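Local coordinates for SAV1430 (Staphylococcus aureus subsp. aureus Mu50, PDB 2FFM), which is of unknown function but belongs to the Nfu/NifU N-terminal family, and so may serve as a scaffold in iron-sulfur cluster assembly, at residues I17-S22 with D59-D64. Residues are numbered along the deposited sequence; the frame is centred on the assembly and turned at random.
Sequences ITLSES and DFISVD
Ile17 and Ile61 face each other as a hydrogen-bonded pair where strands 14-19 and 60-65 run antiparallel, at the middle of a five-stranded sheet. Two nearly straight bonds close the pair, Ile17 N to Ile61 O and Ile61 N to Ile17 O, both 3.0 Å. On the face that carries both isoleucines, CB of Ile17 sits 4.0 Å from CG1 of Ile61, while CD1 of Ile17 reaches along the second strand to CG2 of Val63 at 3.8 Å. The torsions set this reach: CG1 lies opposite the carbonyl carbon (chi1 -58°) and CD1 extends beyond it. Leu19 joins the same apolar layer, laying CD1 over the backbone at Phe60 CA and against CG1 of Ile61 (3.9 Å). Ile3 of strand 3-8 touches Ile17 and Leu19; Ile54 of strand 51-57 meets Ile61 and Val63.

Asp59, just ahead of its strand, is the residue most buried by the contact. Its carbonyl oxygen accepts Leu19 N at 2.9 Å, a more bent bond (144° at the hydrogen), while the chain at 20-22 bends round it, bringing OG of Ser22 to 3.8 Å from CB of Asp59. Thr18 and Phe60 form the neighbouring non-hydrogen-bonded pair, with side chains opposite the isoleucines; there the Asp59 carboxylate crosses the Thr18 side chain, and OD1 of Asp59 lies in plane at the ring edge, 3.6 Å from CD1 of Phe60.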
ATOM      1  N   ILE A  17       1.578  -0.216   6.421  1.00 27.02           N
ATOM      2  CA  ILE A  17       2.771   0.545   6.100  1.00 26.77           C
ATOM      3  C   ILE A  17       2.525   2.003   6.481  1.00 30.18           C
ATOM      4  O   ILE A  17       1.654   2.660   5.914  1.00 31.71           O
ATOM      5  CB  ILE A  17       3.070   0.449   4.596  1.00 26.23           C
ATOM      6  CG1 ILE A  17       3.248  -1.018   4.211  1.00 26.19           C
ATOM      7  CG2 ILE A  17       4.328   1.254   4.243  1.00 25.51           C
ATOM      8  CD1 ILE A  17       3.451  -1.249   2.721  1.00 23.80           C
ATOM      9  N   THR A  18       3.278   2.508   7.451  1.00 32.02           N
ATOM     10  CA  THR A  18       3.112   3.894   7.874  1.00 35.71           C
ATOM     11  C   THR A  18       4.074   4.814   7.118  1.00 38.10           C
ATOM     12  O   THR A  18       5.278   4.584   7.099  1.00 35.74           O
ATOM     13  CB  THR A  18       3.337   4.031   9.387  1.00 35.65           C
ATOM     14  OG1 THR A  18       2.463   3.131  10.079  1.00 39.04           O
ATOM     15  CG2 THR A  18       3.040   5.443   9.840  1.00 36.87           C
ATOM     16  N   LEU A  19       3.531   5.850   6.486  1.00 42.56           N
ATOM     17  CA  LEU A  19       4.342   6.797   5.730  1.00 45.42           C
ATOM     18  C   LEU A  19       4.611   8.066   6.534  1.00 48.20           C
ATOM     19  O   LEU A  19       3.961   8.320   7.550  1.00 47.89           O
ATOM     20  CB  LEU A  19       3.650   7.149   4.411  1.00 45.83           C
ATOM     21  CG  LEU A  19       3.242   5.935   3.569  1.00 46.47           C
ATOM     22  CD1 LEU A  19       1.909   5.426   4.074  1.00 49.56           C
ATOM     23  CD2 LEU A  19       3.130   6.293   2.102  1.00 47.58           C
ATOM     24  N   SER A  20       5.577   8.857   6.079  1.00 52.06           N
ATOM     25  CA  SER A  20       5.932  10.095   6.762  1.00 54.69           C
ATOM     26  C   SER A  20       4.902  11.182   6.470  1.00 56.71           C
ATOM     27  O   SER A  20       4.356  11.805   7.390  1.00 56.06           O
ATOM     28  CB  SER A  20       7.338  10.556   6.335  1.00 55.23           C
ATOM     29  OG  SER A  20       7.509  10.556   4.922  1.00 53.28           O
ATOM     30  N   GLU A  21       4.634  11.388   5.182  1.00 58.16           N
ATOM     31  CA  GLU A  21       3.672  12.388   4.730  1.00 59.19           C
ATOM     32  C   GLU A  21       2.247  11.910   5.016  1.00 58.57           C
ATOM     33  O   GLU A  21       1.807  10.886   4.491  1.00 56.92           O
ATOM     34  CB  GLU A  21       3.856  12.640   3.230  1.00 61.14           C
ATOM     35  CG  GLU A  21       3.484  14.039   2.785  1.00 65.47           C
ATOM     36  CD  GLU A  21       3.839  14.302   1.331  1.00 68.47           C
ATOM     37  OE1 GLU A  21       5.019  14.108   0.959  1.00 69.91           O
ATOM     38  OE2 GLU A  21       2.941  14.709   0.559  1.00 70.42           O
ATOM     39  N   SER A  22       1.538  12.661   5.856  1.00 58.15           N
ATOM     40  CA  SER A  22       0.168  12.335   6.241  1.00 56.33           C
ATOM     41  C   SER A  22      -0.849  12.863   5.228  1.00 55.31           C
ATOM     42  O   SER A  22      -0.533  13.739   4.421  1.00 54.31           O
ATOM     43  CB  SER A  22      -0.127  12.912   7.629  1.00 56.32           C
ATOM     44  OG  SER A  22      -1.370  12.457   8.120  1.00 54.16           O
ATOM     45  N   ASP A  59      -2.026   8.720   8.060  1.00 41.34           N
ATOM     46  CA  ASP A  59      -0.590   8.610   7.763  1.00 40.98           C
ATOM     47  C   ASP A  59      -0.132   7.201   7.379  1.00 39.97           C
ATOM     48  O   ASP A  59       1.032   6.850   7.588  1.00 39.81           O
ATOM     49  CB  ASP A  59       0.224   9.073   8.977  1.00 42.22           C
ATOM     50  CG  ASP A  59       0.166   8.080  10.139  1.00 44.06           C
ATOM     51  OD1 ASP A  59      -0.915   7.498  10.377  1.00 44.01           O
ATOM     52  OD2 ASP A  59       1.197   7.882  10.829  1.00 45.92           O
ATOM     53  N   PHE A  60      -1.028   6.393   6.815  1.00 38.42           N
ATOM     54  CA  PHE A  60      -0.650   5.025   6.458  1.00 35.70           C
ATOM     55  C   PHE A  60      -1.520   4.382   5.394  1.00 32.96           C
ATOM     56  O   PHE A  60      -2.664   4.773   5.183  1.00 33.79           O
ATOM     57  CB  PHE A  60      -0.692   4.115   7.699  1.00 34.83           C
ATOM     58  CG  PHE A  60      -2.087   3.816   8.188  1.00 34.10           C
ATOM     59  CD1 PHE A  60      -2.679   4.602   9.174  1.00 35.11           C
ATOM     60  CD2 PHE A  60      -2.828   2.772   7.631  1.00 33.91           C
ATOM     61  CE1 PHE A  60      -3.986   4.350   9.605  1.00 34.70           C
ATOM     62  CE2 PHE A  60      -4.131   2.512   8.053  1.00 34.73           C
ATOM     63  CZ  PHE A  60      -4.716   3.306   9.042  1.00 34.92           C
ATOM     64  N   ILE A  61      -0.957   3.379   4.731  1.00 29.23           N
ATOM     65  CA  ILE A  61      -1.690   2.628   3.732  1.00 26.30           C
ATOM     66  C   ILE A  61      -1.629   1.163   4.135  1.00 26.63           C
ATOM     67  O   ILE A  61      -0.579   0.659   4.537  1.00 27.47           O
ATOM     68  CB  ILE A  61      -1.099   2.746   2.308  1.00 24.64           C
ATOM     69  CG1 ILE A  61       0.349   2.288   2.296  1.00 27.96           C
ATOM     70  CG2 ILE A  61      -1.244   4.142   1.801  1.00 24.40           C
ATOM     71  CD1 ILE A  61       0.969   2.260   0.893  1.00 29.23           C
ATOM     72  N   SER A  62      -2.765   0.487   4.065  1.00 26.54           N
ATOM     73  CA  SER A  62      -2.810  -0.928   4.375  1.00 24.28           C
ATOM     74  C   SER A  62      -2.941  -1.631   3.035  1.00 23.99           C
ATOM     75  O   SER A  62      -3.942  -1.504   2.322  1.00 20.33           O
ATOM     76  CB  SER A  62      -3.993  -1.256   5.279  1.00 23.77           C
ATOM     77  OG  SER A  62      -3.690  -0.978   6.631  1.00 23.23           O
ATOM     78  N   VAL A  63      -1.889  -2.360   2.704  1.00 23.13           N
ATOM     79  CA  VAL A  63      -1.797  -3.090   1.462  1.00 26.60           C
ATOM     80  C   VAL A  63      -2.267  -4.532   1.647  1.00 28.74           C
ATOM     81  O   VAL A  63      -1.898  -5.185   2.619  1.00 31.34           O
ATOM     82  CB  VAL A  63      -0.336  -3.061   0.985  1.00 25.55           C
ATOM     83  CG1 VAL A  63      -0.182  -3.800  -0.328  1.00 26.31           C
ATOM     84  CG2 VAL A  63       0.119  -1.617   0.858  1.00 23.06           C
ATOM     85  N   ASP A  64      -3.099  -5.007   0.725  1.00 30.89           N
ATOM     86  CA  ASP A  64      -3.600  -6.376   0.754  1.00 34.09           C
ATOM     87  C   ASP A  64      -2.982  -7.118  -0.425  1.00 34.93           C
ATOM     88  O   ASP A  64      -3.030  -6.644  -1.563  1.00 33.72           O
ATOM     89  CB  ASP A  64      -5.130  -6.432   0.616  1.00 36.61           C
ATOM     90  CG  ASP A  64      -5.857  -5.887   1.828  1.00 38.89           C
ATOM     91  OD1 ASP A  64      -5.552  -6.299   2.962  1.00 40.96           O
ATOM     92  OD2 ASP A  64      -6.758  -5.047   1.647  1.00 43.28           O
TER